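Local coordinates for peptidase M16 domain protein (Alicyclobacillus acidocaldarius subsp. acidocaldarius DSM 446, PDB 4XEA), which probably hydrolyses peptide bonds as a metallopeptidase of the M16 family, with a nickel ion bound at its metal site in this crystal, at residues T9-W12 with L18-T21; V20-R25 with H209-N214; A281-T286 with E330-H335; R342-E347 with E400-R405. All coordinates share one frame; numbering follows the deposited sequence.

Contact 1 of 4, residues T9-W12 with L18-T21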
loop_
_atom_site.group_PDB
_atom_site.type_symbol
_atom_site.label_atom_id
_atom_site.label_comp_id
_atom_site.label_asym_id
_atom_site.label_seq_id
_atom_site.Cartn_x
_atom_site.Cartn_y
_atom_site.Cartn_z
ATOM N N THR A 9 7.288 -25.745 -5.296
ATOM C CA THR A 9 5.835 -25.634 -5.381
ATOM C C THR A 9 5.222 -27.039 -5.387
ATOM O O THR A 9 5.415 -27.804 -6.341
ATOM C CB THR A 9 5.392 -24.858 -6.624
ATOM O OG1 THR A 9 6.005 -23.576 -6.603
ATOM C CG2 THR A 9 3.872 -24.697 -6.669
ATOM N N ARG A 10 4.450 -27.335 -4.336
ATOM C CA ARG A 10 3.825 -28.636 -4.124
ATOM C C ARG A 10 2.305 -28.479 -4.253
ATOM O O ARG A 10 1.649 -27.898 -3.383
ATOM C CB ARG A 10 4.204 -29.179 -2.738
ATOM C CG ARG A 10 3.901 -30.663 -2.513
ATOM C CD ARG A 10 4.225 -31.104 -1.081
ATOM N NE ARG A 10 5.634 -30.896 -0.724
ATOM C CZ ARG A 10 6.194 -31.269 0.435
ATOM N NH1 ARG A 10 5.468 -31.841 1.393
ATOM N NH2 ARG A 10 7.484 -31.058 0.643
ATOM N N THR A 11 1.777 -29.019 -5.349
ATOM C CA THR A 11 0.377 -28.930 -5.720
ATOM C C THR A 11 -0.236 -30.351 -5.841
ATOM O O THR A 11 0.256 -31.171 -6.608
ATOM C CB THR A 11 0.218 -28.225 -7.077
ATOM O OG1 THR A 11 0.782 -26.892 -7.030
ATOM C CG2 THR A 11 -1.234 -28.140 -7.461
ATOM N N TRP A 12 -1.298 -30.617 -5.078
ATOM C CA TRP A 12 -2.016 -31.867 -5.155
ATOM C C TRP A 12 -3.497 -31.642 -4.841
ATOM O O TRP A 12 -3.916 -30.501 -4.559
ATOM C CB TRP A 12 -1.367 -32.951 -4.262
ATOM C CG TRP A 12 -1.705 -32.902 -2.830
ATOM C CD1 TRP A 12 -2.517 -33.773 -2.151
ATOM C CD2 TRP A 12 -1.190 -31.993 -1.854
ATOM N NE1 TRP A 12 -2.544 -33.456 -0.813
ATOM C CE2 TRP A 12 -1.748 -32.358 -0.606
ATOM C CE3 TRP A 12 -0.305 -30.902 -1.905
ATOM C CZ2 TRP A 12 -1.459 -31.662 0.573
ATOM C CZ3 TRP A 12 -0.024 -30.222 -0.738
ATOM C CH2 TRP A 12 -0.597 -30.605 0.487
ATOM N N LEU A 18 -10.508 -30.818 -2.893
ATOM C CA LEU A 18 -9.781 -29.575 -2.664
ATOM C C LEU A 18 -8.381 -29.609 -3.274
ATOM O O LEU A 18 -7.592 -30.512 -2.997
ATOM C CB LEU A 18 -9.677 -29.245 -1.172
ATOM C CG LEU A 18 -8.852 -28.031 -0.745
ATOM C CD1 LEU A 18 -9.541 -26.761 -1.210
ATOM C CD2 LEU A 18 -8.654 -28.011 0.793
ATOM N N VAL A 19 -8.048 -28.573 -4.033
ATOM C CA VAL A 19 -6.687 -28.418 -4.566
ATOM C C VAL A 19 -5.886 -27.589 -3.565
ATOM O O VAL A 19 -6.353 -26.566 -3.095
ATOM C CB VAL A 19 -6.720 -27.768 -5.985
ATOM C CG1 VAL A 19 -5.332 -27.296 -6.444
ATOM C CG2 VAL A 19 -7.313 -28.763 -7.026
ATOM N N VAL A 20 -4.672 -28.054 -3.252
ATOM C CA VAL A 20 -3.785 -27.407 -2.331
ATOM C C VAL A 20 -2.481 -27.126 -3.053
ATOM O O VAL A 20 -1.963 -27.991 -3.766
ATOM C CB VAL A 20 -3.456 -28.259 -1.078
ATOM C CG1 VAL A 20 -2.506 -27.456 -0.082
ATOM C CG2 VAL A 20 -4.732 -28.709 -0.344
ATOM N N THR A 21 -1.943 -25.917 -2.852
ATOM C CA THR A 21 -0.611 -25.560 -3.353
ATOM C C THR A 21 0.186 -24.943 -2.221
ATOM O O THR A 21 -0.240 -23.933 -1.664
ATOM C CB THR A 21 -0.696 -24.566 -4.522
ATOM O OG1 THR A 21 -1.206 -25.255 -5.698
ATOM C CG2 THR A 21 0.689 -23.982 -4.831
#

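Contact 2 of 4, residues V20-R25 with H209-N214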
loop_
_atom_site.group_PDB
_atom_site.type_symbol
_atom_site.label_atom_id
_atom_site.label_comp_id
_atom_site.label_asym_id
_atom_site.label_seq_id
_atom_site.Cartn_x
_atom_site.Cartn_y
_atom_site.Cartn_z
ATOM N N VAL A 20 -4.672 -28.054 -3.252
ATOM C CA VAL A 20 -3.785 -27.407 -2.331
ATOM C C VAL A 20 -2.481 -27.126 -3.053
ATOM O O VAL A 20 -1.963 -27.991 -3.766
ATOM C CB VAL A 20 -3.456 -28.259 -1.078
ATOM C CG1 VAL A 20 -2.506 -27.456 -0.082
ATOM C CG2 VAL A 20 -4.732 -28.709 -0.344
ATOM N N THR A 21 -1.943 -25.917 -2.852
ATOM C CA THR A 21 -0.611 -25.560 -3.353
ATOM C C THR A 21 0.186 -24.943 -2.221
ATOM O O THR A 21 -0.240 -23.933 -1.664
ATOM C CB THR A 21 -0.696 -24.566 -4.522
ATOM O OG1 THR A 21 -1.206 -25.255 -5.698
ATOM C CG2 THR A 21 0.689 -23.982 -4.831
ATOM N N LEU A 22 1.321 -25.558 -1.877
ATOM C CA LEU A 22 2.200 -25.060 -0.836
ATOM C C LEU A 22 3.505 -24.583 -1.476
ATOM O O LEU A 22 4.062 -25.249 -2.351
ATOM C CB LEU A 22 2.507 -26.138 0.211
ATOM C CG LEU A 22 1.346 -26.850 0.918
ATOM C CD1 LEU A 22 1.876 -27.988 1.853
ATOM C CD2 LEU A 22 0.446 -25.882 1.678
HETATM N N MSE A 23 3.961 -23.409 -1.059
HETATM C CA MSE A 23 5.225 -22.834 -1.520
HETATM C C MSE A 23 6.129 -22.486 -0.324
HETATM O O MSE A 23 6.241 -21.319 0.064
HETATM C CB MSE A 23 4.942 -21.576 -2.365
HETATM C CG MSE A 23 4.348 -21.884 -3.731
HETATM SE SE MSE A 23 3.770 -20.242 -4.611
HETATM C CE MSE A 23 2.007 -20.111 -3.776
ATOM N N PRO A 24 6.796 -23.497 0.267
ATOM C CA PRO A 24 7.651 -23.220 1.418
ATOM C C PRO A 24 8.883 -22.376 1.055
ATOM O O PRO A 24 9.532 -22.637 0.057
ATOM C CB PRO A 24 8.052 -24.628 1.902
ATOM C CG PRO A 24 7.861 -25.526 0.715
ATOM C CD PRO A 24 6.727 -24.934 -0.059
ATOM N N ARG A 25 9.169 -21.341 1.851
ATOM C CA ARG A 25 10.305 -20.429 1.636
ATOM C C ARG A 25 10.922 -20.254 3.011
ATOM O O ARG A 25 10.507 -19.382 3.765
ATOM C CB ARG A 25 9.823 -19.091 1.044
ATOM C CG ARG A 25 8.921 -19.253 -0.194
ATOM C CD ARG A 25 8.268 -17.935 -0.625
ATOM N NE ARG A 25 9.267 -16.995 -1.131
ATOM C CZ ARG A 25 9.146 -15.667 -1.169
ATOM N NH1 ARG A 25 8.038 -15.057 -0.759
ATOM N NH2 ARG A 25 10.160 -14.941 -1.630
ATOM N N HIS A 209 0.386 -32.683 6.047
ATOM C CA HIS A 209 -0.190 -33.695 6.920
ATOM C C HIS A 209 -1.340 -33.115 7.771
ATOM O O HIS A 209 -2.373 -33.743 7.937
ATOM C CB HIS A 209 0.942 -34.264 7.793
ATOM C CG HIS A 209 0.518 -35.325 8.750
ATOM N ND1 HIS A 209 0.112 -36.579 8.343
ATOM C CD2 HIS A 209 0.497 -35.340 10.104
ATOM C CE1 HIS A 209 -0.166 -37.315 9.408
ATOM N NE2 HIS A 209 0.064 -36.588 10.488
ATOM N N VAL A 210 -1.167 -31.915 8.298
ATOM C CA VAL A 210 -2.245 -31.245 9.050
ATOM C C VAL A 210 -3.521 -31.045 8.186
ATOM O O VAL A 210 -4.665 -31.234 8.656
ATOM C CB VAL A 210 -1.774 -29.862 9.557
ATOM C CG1 VAL A 210 -2.950 -29.049 10.113
ATOM C CG2 VAL A 210 -0.657 -30.003 10.572
ATOM N N ILE A 211 -3.325 -30.675 6.923
ATOM C CA ILE A 211 -4.461 -30.394 6.051
ATOM C C ILE A 211 -5.193 -31.724 5.794
ATOM O O ILE A 211 -6.407 -31.786 5.967
ATOM C CB ILE A 211 -4.047 -29.714 4.705
ATOM C CG1 ILE A 211 -3.428 -28.343 4.927
ATOM C CG2 ILE A 211 -5.262 -29.531 3.767
ATOM C CD1 ILE A 211 -2.592 -27.838 3.755
ATOM N N GLU A 212 -4.443 -32.778 5.443
ATOM C CA GLU A 212 -5.032 -34.105 5.137
ATOM C C GLU A 212 -5.788 -34.632 6.349
ATOM O O GLU A 212 -6.895 -35.128 6.229
ATOM C CB GLU A 212 -3.958 -35.131 4.738
ATOM C CG GLU A 212 -3.128 -34.809 3.485
ATOM C CD GLU A 212 -3.696 -35.357 2.198
ATOM O OE1 GLU A 212 -2.960 -35.330 1.188
ATOM O OE2 GLU A 212 -4.872 -35.790 2.166
ATOM N N GLU A 213 -5.189 -34.489 7.524
ATOM C CA GLU A 213 -5.819 -34.965 8.760
ATOM C C GLU A 213 -7.080 -34.183 9.098
ATOM O O GLU A 213 -8.086 -34.764 9.479
ATOM C CB GLU A 213 -4.829 -34.947 9.932
ATOM C CG GLU A 213 -3.851 -36.088 9.875
ATOM C CD GLU A 213 -4.540 -37.442 10.051
ATOM O OE1 GLU A 213 -5.043 -38.007 9.048
ATOM O OE2 GLU A 213 -4.599 -37.926 11.196
ATOM N N ASN A 214 -7.033 -32.869 8.926
ATOM C CA ASN A 214 -8.193 -32.028 9.179
ATOM C C ASN A 214 -9.366 -32.393 8.272
ATOM O O ASN A 214 -10.501 -32.499 8.737
ATOM C CB ASN A 214 -7.817 -30.541 8.962
ATOM C CG ASN A 214 -8.951 -29.594 9.289
ATOM O OD1 ASN A 214 -9.924 -29.484 8.539
ATOM N ND2 ASN A 214 -8.815 -28.872 10.402
#

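Contact 3 of 4, residues A281-T286 with E330-H335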
loop_
_atom_site.group_PDB
_atom_site.type_symbol
_atom_site.label_atom_id
_atom_site.label_comp_id
_atom_site.label_asym_id
_atom_site.label_seq_id
_atom_site.Cartn_x
_atom_site.Cartn_y
_atom_site.Cartn_z
ATOM N N ALA A 281 2.077 0.747 -22.053
ATOM C CA ALA A 281 2.642 1.401 -23.244
ATOM C C ALA A 281 1.798 2.603 -23.659
ATOM O O ALA A 281 2.338 3.618 -24.083
ATOM C CB ALA A 281 2.754 0.383 -24.429
ATOM N N LEU A 282 0.479 2.472 -23.570
ATOM C CA LEU A 282 -0.435 3.537 -23.989
ATOM C C LEU A 282 -0.524 4.663 -22.958
ATOM O O LEU A 282 -0.570 5.837 -23.318
ATOM C CB LEU A 282 -1.847 2.980 -24.242
ATOM C CG LEU A 282 -1.994 2.128 -25.520
ATOM C CD1 LEU A 282 -3.296 1.332 -25.563
ATOM C CD2 LEU A 282 -1.883 2.960 -26.789
ATOM N N PHE A 283 -0.595 4.290 -21.675
ATOM C CA PHE A 283 -1.037 5.211 -20.639
ATOM C C PHE A 283 -0.115 5.270 -19.395
ATOM O O PHE A 283 -0.372 6.048 -18.476
ATOM C CB PHE A 283 -2.417 4.739 -20.170
ATOM C CG PHE A 283 -3.485 4.737 -21.228
ATOM C CD1 PHE A 283 -3.898 5.925 -21.822
ATOM C CD2 PHE A 283 -4.167 3.552 -21.560
ATOM C CE1 PHE A 283 -4.917 5.922 -22.773
ATOM C CE2 PHE A 283 -5.197 3.563 -22.485
ATOM C CZ PHE A 283 -5.567 4.744 -23.087
ATOM N N GLY A 284 0.958 4.483 -19.373
ATOM C CA GLY A 284 1.747 4.270 -18.159
ATOM C C GLY A 284 2.519 5.487 -17.730
ATOM O O GLY A 284 2.665 6.454 -18.511
ATOM N N PRO A 285 3.073 5.449 -16.499
ATOM C CA PRO A 285 3.716 6.651 -15.974
ATOM C C PRO A 285 4.975 7.059 -16.717
ATOM O O PRO A 285 5.389 8.209 -16.611
ATOM C CB PRO A 285 4.068 6.282 -14.522
ATOM C CG PRO A 285 3.802 4.859 -14.387
ATOM C CD PRO A 285 2.930 4.398 -15.484
ATOM N N THR A 286 5.581 6.139 -17.463
ATOM C CA THR A 286 6.736 6.487 -18.285
ATOM C C THR A 286 6.414 6.710 -19.774
ATOM O O THR A 286 7.338 6.870 -20.572
ATOM C CB THR A 286 7.875 5.443 -18.147
ATOM O OG1 THR A 286 7.381 4.145 -18.485
ATOM C CG2 THR A 286 8.443 5.433 -16.712
ATOM N N GLU A 330 -10.908 14.112 -24.833
ATOM C CA GLU A 330 -10.556 14.303 -26.244
ATOM C C GLU A 330 -9.145 13.805 -26.540
ATOM O O GLU A 330 -8.911 13.189 -27.580
ATOM C CB GLU A 330 -10.678 15.772 -26.669
ATOM C CG GLU A 330 -10.130 16.043 -28.095
ATOM C CD GLU A 330 -8.623 16.463 -28.136
ATOM O OE1 GLU A 330 -8.227 17.368 -27.355
ATOM O OE2 GLU A 330 -7.841 15.926 -28.967
ATOM N N ARG A 331 -8.205 14.090 -25.630
ATOM C CA ARG A 331 -6.800 13.718 -25.833
ATOM C C ARG A 331 -6.632 12.204 -25.851
ATOM O O ARG A 331 -5.842 11.661 -26.638
ATOM C CB ARG A 331 -5.906 14.330 -24.742
ATOM C CG ARG A 331 -5.673 15.844 -24.888
ATOM C CD ARG A 331 -4.648 16.156 -25.984
ATOM N NE ARG A 331 -3.332 15.574 -25.703
ATOM C CZ ARG A 331 -2.403 16.124 -24.915
ATOM N NH1 ARG A 331 -2.613 17.295 -24.296
ATOM N NH2 ARG A 331 -1.240 15.497 -24.745
ATOM N N ILE A 332 -7.364 11.527 -24.963
ATOM C CA ILE A 332 -7.371 10.067 -24.936
ATOM C C ILE A 332 -7.902 9.483 -26.252
ATOM O O ILE A 332 -7.294 8.602 -26.823
ATOM C CB ILE A 332 -8.211 9.536 -23.762
ATOM C CG1 ILE A 332 -7.482 9.802 -22.437
ATOM C CG2 ILE A 332 -8.522 8.057 -23.970
ATOM C CD1 ILE A 332 -8.387 9.713 -21.178
ATOM N N GLN A 333 -9.037 9.980 -26.724
ATOM C CA GLN A 333 -9.596 9.514 -27.983
ATOM C C GLN A 333 -8.686 9.816 -29.186
ATOM O O GLN A 333 -8.589 9.000 -30.090
ATOM C CB GLN A 333 -10.984 10.130 -28.214
ATOM C CG GLN A 333 -12.016 9.670 -27.163
ATOM C CD GLN A 333 -13.367 10.365 -27.298
ATOM O OE1 GLN A 333 -14.017 10.272 -28.335
ATOM N NE2 GLN A 333 -13.798 11.048 -26.231
ATOM N N SER A 334 -8.018 10.970 -29.193
ATOM C CA SER A 334 -7.070 11.303 -30.267
ATOM C C SER A 334 -5.866 10.400 -30.283
ATOM O O SER A 334 -5.474 9.911 -31.337
ATOM C CB SER A 334 -6.550 12.716 -30.100
ATOM O OG SER A 334 -7.511 13.630 -30.534
ATOM N N HIS A 335 -5.256 10.237 -29.100
ATOM C CA HIS A 335 -4.154 9.312 -28.894
ATOM C C HIS A 335 -4.515 7.945 -29.475
ATOM O O HIS A 335 -3.817 7.445 -30.346
ATOM C CB HIS A 335 -3.836 9.240 -27.388
ATOM C CG HIS A 335 -2.670 8.367 -27.029
ATOM N ND1 HIS A 335 -1.456 8.425 -27.676
ATOM C CD2 HIS A 335 -2.522 7.457 -26.032
ATOM C CE1 HIS A 335 -0.621 7.565 -27.118
ATOM N NE2 HIS A 335 -1.241 6.970 -26.113
#

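Contact 4 of 4, residues R342-E347 with E400-R405. With ACT (acetate ion), chain E.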
loop_
_atom_site.group_PDB
_atom_site.type_symbol
_atom_site.label_atom_id
_atom_site.label_comp_id
_atom_site.label_asym_id
_atom_site.label_seq_id
_atom_site.Cartn_x
_atom_site.Cartn_y
_atom_site.Cartn_z
ATOM N N ARG A 342 -2.109 4.123 -37.062
ATOM C CA ARG A 342 -0.661 4.014 -37.339
ATOM C C ARG A 342 -0.021 2.731 -36.800
ATOM O O ARG A 342 1.086 2.376 -37.185
ATOM C CB ARG A 342 0.090 5.213 -36.735
ATOM C CG ARG A 342 -0.517 6.597 -37.036
ATOM C CD ARG A 342 0.019 7.202 -38.303
ATOM N NE ARG A 342 1.445 7.473 -38.172
ATOM C CZ ARG A 342 2.242 7.866 -39.162
ATOM N NH1 ARG A 342 1.768 8.055 -40.391
ATOM N NH2 ARG A 342 3.528 8.076 -38.917
ATOM N N GLY A 343 -0.706 2.054 -35.892
ATOM C CA GLY A 343 -0.143 0.891 -35.225
ATOM C C GLY A 343 0.579 1.265 -33.937
ATOM O O GLY A 343 1.019 2.403 -33.755
ATOM N N ILE A 344 0.685 0.295 -33.036
ATOM C CA ILE A 344 1.438 0.478 -31.793
ATOM C C ILE A 344 2.909 0.750 -32.087
ATOM O O ILE A 344 3.506 0.096 -32.938
ATOM C CB ILE A 344 1.347 -0.775 -30.914
ATOM C CG1 ILE A 344 -0.082 -0.959 -30.427
ATOM C CG2 ILE A 344 2.327 -0.693 -29.729
ATOM C CD1 ILE A 344 -0.277 -2.241 -29.667
ATOM N N ASP A 345 3.490 1.721 -31.388
ATOM C CA ASP A 345 4.911 2.016 -31.548
ATOM C C ASP A 345 5.736 0.904 -30.898
ATOM O O ASP A 345 5.578 0.632 -29.710
ATOM C CB ASP A 345 5.269 3.365 -30.922
ATOM C CG ASP A 345 6.766 3.649 -30.946
ATOM O OD1 ASP A 345 7.284 4.161 -31.963
ATOM O OD2 ASP A 345 7.436 3.373 -29.933
ATOM N N GLU A 346 6.629 0.287 -31.674
ATOM C CA GLU A 346 7.372 -0.882 -31.222
ATOM C C GLU A 346 8.290 -0.584 -30.046
ATOM O O GLU A 346 8.429 -1.419 -29.160
ATOM C CB GLU A 346 8.212 -1.464 -32.350
ATOM C CG GLU A 346 8.803 -2.821 -31.992
ATOM C CD GLU A 346 9.416 -3.523 -33.182
ATOM O OE1 GLU A 346 9.765 -4.711 -33.051
ATOM O OE2 GLU A 346 9.548 -2.889 -34.246
ATOM N N GLU A 347 8.931 0.583 -30.043
ATOM C CA GLU A 347 9.871 0.906 -28.972
ATOM C C GLU A 347 9.163 1.081 -27.627
ATOM O O GLU A 347 9.685 0.624 -26.606
ATOM C CB GLU A 347 10.731 2.123 -29.319
ATOM C CG GLU A 347 11.730 1.824 -30.427
ATOM C CD GLU A 347 12.716 2.945 -30.678
ATOM O OE1 GLU A 347 12.366 4.123 -30.467
ATOM O OE2 GLU A 347 13.847 2.648 -31.089
ATOM N N GLU A 400 2.659 -7.830 -33.297
ATOM C CA GLU A 400 1.435 -8.186 -34.060
ATOM C C GLU A 400 0.286 -8.512 -33.118
ATOM O O GLU A 400 -0.856 -8.025 -33.259
ATOM C CB GLU A 400 1.715 -9.396 -34.965
ATOM C CG GLU A 400 0.483 -9.974 -35.713
ATOM C CD GLU A 400 0.884 -11.008 -36.779
ATOM O OE1 GLU A 400 1.248 -12.149 -36.415
ATOM O OE2 GLU A 400 0.877 -10.671 -37.989
ATOM N N ARG A 401 0.584 -9.338 -32.137
ATOM C CA ARG A 401 -0.438 -9.660 -31.129
ATOM C C ARG A 401 -0.890 -8.408 -30.351
ATOM O O ARG A 401 -2.083 -8.228 -30.106
ATOM C CB ARG A 401 0.046 -10.799 -30.225
ATOM C CG ARG A 401 -0.877 -11.177 -29.092
ATOM C CD ARG A 401 -2.320 -11.525 -29.531
ATOM N NE ARG A 401 -3.145 -11.783 -28.349
ATOM C CZ ARG A 401 -4.456 -11.534 -28.259
ATOM N NH1 ARG A 401 -5.139 -11.023 -29.283
ATOM N NH2 ARG A 401 -5.082 -11.780 -27.126
ATOM N N ALA A 402 0.035 -7.512 -30.021
ATOM C CA ALA A 402 -0.350 -6.256 -29.335
ATOM C C ALA A 402 -1.261 -5.415 -30.235
ATOM O O ALA A 402 -2.255 -4.851 -29.752
ATOM C CB ALA A 402 0.873 -5.450 -28.913
ATOM N N ASN A 403 -0.949 -5.337 -31.532
ATOM C CA ASN A 403 -1.841 -4.635 -32.468
ATOM C C ASN A 403 -3.212 -5.318 -32.591
ATOM O O ASN A 403 -4.229 -4.628 -32.555
ATOM C CB ASN A 403 -1.194 -4.415 -33.848
ATOM C CG ASN A 403 -0.127 -3.288 -33.841
ATOM O OD1 ASN A 403 -0.402 -2.141 -33.474
ATOM N ND2 ASN A 403 1.084 -3.625 -34.250
ATOM N N ALA A 404 -3.254 -6.651 -32.702
ATOM C CA ALA A 404 -4.539 -7.358 -32.818
ATOM C C ALA A 404 -5.403 -7.134 -31.579
ATOM O O ALA A 404 -6.617 -6.925 -31.675
ATOM C CB ALA A 404 -4.333 -8.859 -33.067
ATOM N N ARG A 405 -4.792 -7.184 -30.400
ATOM C CA ARG A 405 -5.551 -6.979 -29.139
ATOM C C ARG A 405 -6.147 -5.558 -29.098
ATOM O O ARG A 405 -7.316 -5.383 -28.754
ATOM C CB ARG A 405 -4.624 -7.211 -27.934
ATOM C CG ARG A 405 -5.229 -6.904 -26.555
ATOM C CD ARG A 405 -5.935 -8.130 -26.001
ATOM N NE ARG A 405 -7.275 -8.457 -26.526
ATOM C CZ ARG A 405 -8.423 -8.149 -25.919
ATOM N NH1 ARG A 405 -9.575 -8.584 -26.396
ATOM N NH2 ARG A 405 -8.432 -7.397 -24.824
HETATM C C ACT E . 1.991 3.767 -28.472
HETATM O O ACT E . 1.679 4.963 -28.212
HETATM O OXT ACT E . 2.126 3.464 -29.676
HETATM C CH3 ACT E . 2.172 2.728 -27.399
#

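Contact 1 of 4, residues T9-W12 with L18-T21
Thr9 opens the contact with a methyl pair, its CG2 lying 3.7 Å from CG2 of Thr21. Arg10 contributes backbone: its O takes a CA-H...O contact from Thr21 CA at 3.3 Å, while its guanidinium leads off to a salt bridge with Asp205. Thr11 then faces Thr21 as a non-hydrogen-bonded antiparallel pair whose side chains share one sheet face, and the two OG1 atoms bond at 2.9 Å. Trp12 pairs with Val20 through two backbone bonds, Trp12 N to Val20 O at 3.0 Å and Val20 N to Trp12 O at 2.9 Å, the second nearly straight (176°). Its CG sits between the backbone N and the carbonyl carbon (chi1 81°), a torsion that folds the indole alongside Val20. Val20 CB therefore stands over one face of the six-membered ring, 4.0 Å from its centroid and 12° off the normal, a CH-pi contact. The far edge of the indole gives NE1 to Glu212 on helix 204-216. This beta hairpin of strands 10-13 and 19-24 is thus two-sided: a hydroxyl-to-hydroxyl bond on the threonine face, and on the tryptophan face an apolar contact whose one polar atom, NE1, is satisfied by the helix.

Contact 2 of 4, residues V20-R25 with H209-N214
Where Val20 and Leu22 meet Ile211 the touching groups are all aliphatic, and the one aromatic ring of these segments, the imidazole of His209, lies away from them; Glu213 CG sits 3.9 Å above one face of that ring, offset toward its rim, a contact made one turn along the same helix. The arrangement belongs to an alpha/beta layer: strand 19-24 runs inside a mixed sheet between strands 10-13 and 194-200, and helix 204-216 packs on the sheet face that bears Val20 and Leu22. The alternation of the strand is the evidence for that face, since Val20 and Leu22 direct their CB atoms to the helix whereas Thr21 and Met23 (selenomethionine) lie against helix 367-379 across the sheet. The closest pair of CA atoms, those of Val20 and Ile211, is 8.9 Å apart, a gap bridged by side chains alone. Ile211 covers part of it: CG1 lies anti to the carbonyl carbon (chi1 -64°) and CD1 continues in extended form (chi2 160°), carrying that methyl toward the strand. The two contacts differ in kind. Val20 and Ile211 reach for each other tip to tip, whereas Leu22 slides past Ile211 in the opposite direction. Ile211 also touches Leu196 of the same sheet, and Val109 and Leu113 of helix 105-116, so it lies in a shared apolar layer. A single methyl, Ile211 CD1, makes both cross-contacts, 3.9 Å from Val20 CG1 and 4.2 Å from Leu22 CD2.

Contact 3 of 4, residues A281-T286 with E330-H335
His335 points its imidazole across to Leu282 and Phe283, joining two helices of the alpha/beta architecture of the C-terminal half: helix 265-283, near its C-terminal end, and helix 325-342. Three side-chain orientations define the junction. First, CG of His335 is anti to the backbone N (chi1 -177°), which extends the ring from its helix and brings NE2 to the carbonyl of Leu282. The hydrogen bond from NE2 to Leu282 O measures 3.1 Å and is bent, with 140° at the hydrogen. It reaches the oxygen in the carbonyl plane, on a lone pair, while that oxygen is tilted 21° out of the imidazole plane. With a carbonyl oxygen as its partner, NE2 probably carries the proton, and a backbone oxygen close to the helix end gains a side-chain partner. Second, the Leu282 and His335 side chains pass at a slant, Leu282 CD2 coming to 4.1 Å from NE2 of His335. Third, Phe283 presents CE1 to the edge of the imidazole, near its plane, 4.3 Å from His335 CD2. The imidazole stacks on Phe289 of helix 288-295, which also touches Phe283 and Ile332. Ile332, one turn before His335 on its helix, completes the apolar side. The phenyl ring is backed by its own neighbour, Leu282 CB lying 3.6 Å above one face, and toward helix 325-342 Phe283 CE1 meets Ile332 CG2 at 4.4 Å.

Contact 4 of 4, residues R342-E347 with E400-R405
Ile344 meets Asn403 and Ala402 along nearly the whole length of its side chain. CB begins the contact, 3.4 Å from Asn403 OD1. CG1 lies beside the backbone N (chi1 -67°), hence on the same amide oxygen, with OD1 3.3 Å away. The branch methyl CG2 turns elsewhere, to CH3 of the bound acetate at 4.1 Å. At the tip, CD1 reaches the helix backbone, 3.3 Å from Ala402 O, and packs on Ala402 CB at 3.5 Å; Leu278 and Phe349 touch the same isoleucine from other helices. The polar element runs alongside: Ile344 N donates to Asn403 OD1 at 2.7 Å, almost straight at 175°, in the carbonyl plane on a lone pair of the amide oxygen. The next backbone N, that of Asp345, donates to acetate OXT at 2.8 Å, an ion probably taken from the crystallisation liquor. In this crystal two successive backbone NH groups of the loop thus have different partners. Gly343, with positive phi (91°), is where the chain leaves helix 325-342, and Asp345 is the N-cap of helix 346-363, its OD2 accepting from Ala348 N. This is a short helix-to-helix connection, glycine exit followed by aspartate N-cap, seated against a third helix, 399-409.

In the fold
Contacts 1 and 2 form one unit, their centres 8 Å apart: they share Val20 and Thr21 of strand 19-24, and Arg10 O to Leu22 N (2.8 Å, a probable hydrogen bond) carries the pairing of contact 1 on into the segment of contact 2. Contacts 3 and 4 make a second unit with centres 14 Å apart, linked through the consecutive helices 325-342 and 346-363. The acetate lies between them: it is bonded to the backbone of contact 4, and acetate O is 3.6 Å from His335 CE1 of contact 3. About 41 Å separates the centres of contacts 1 and 3, on opposite sides of the chain's centre. None of the four includes the nickel ligands His61, His65 and Glu136.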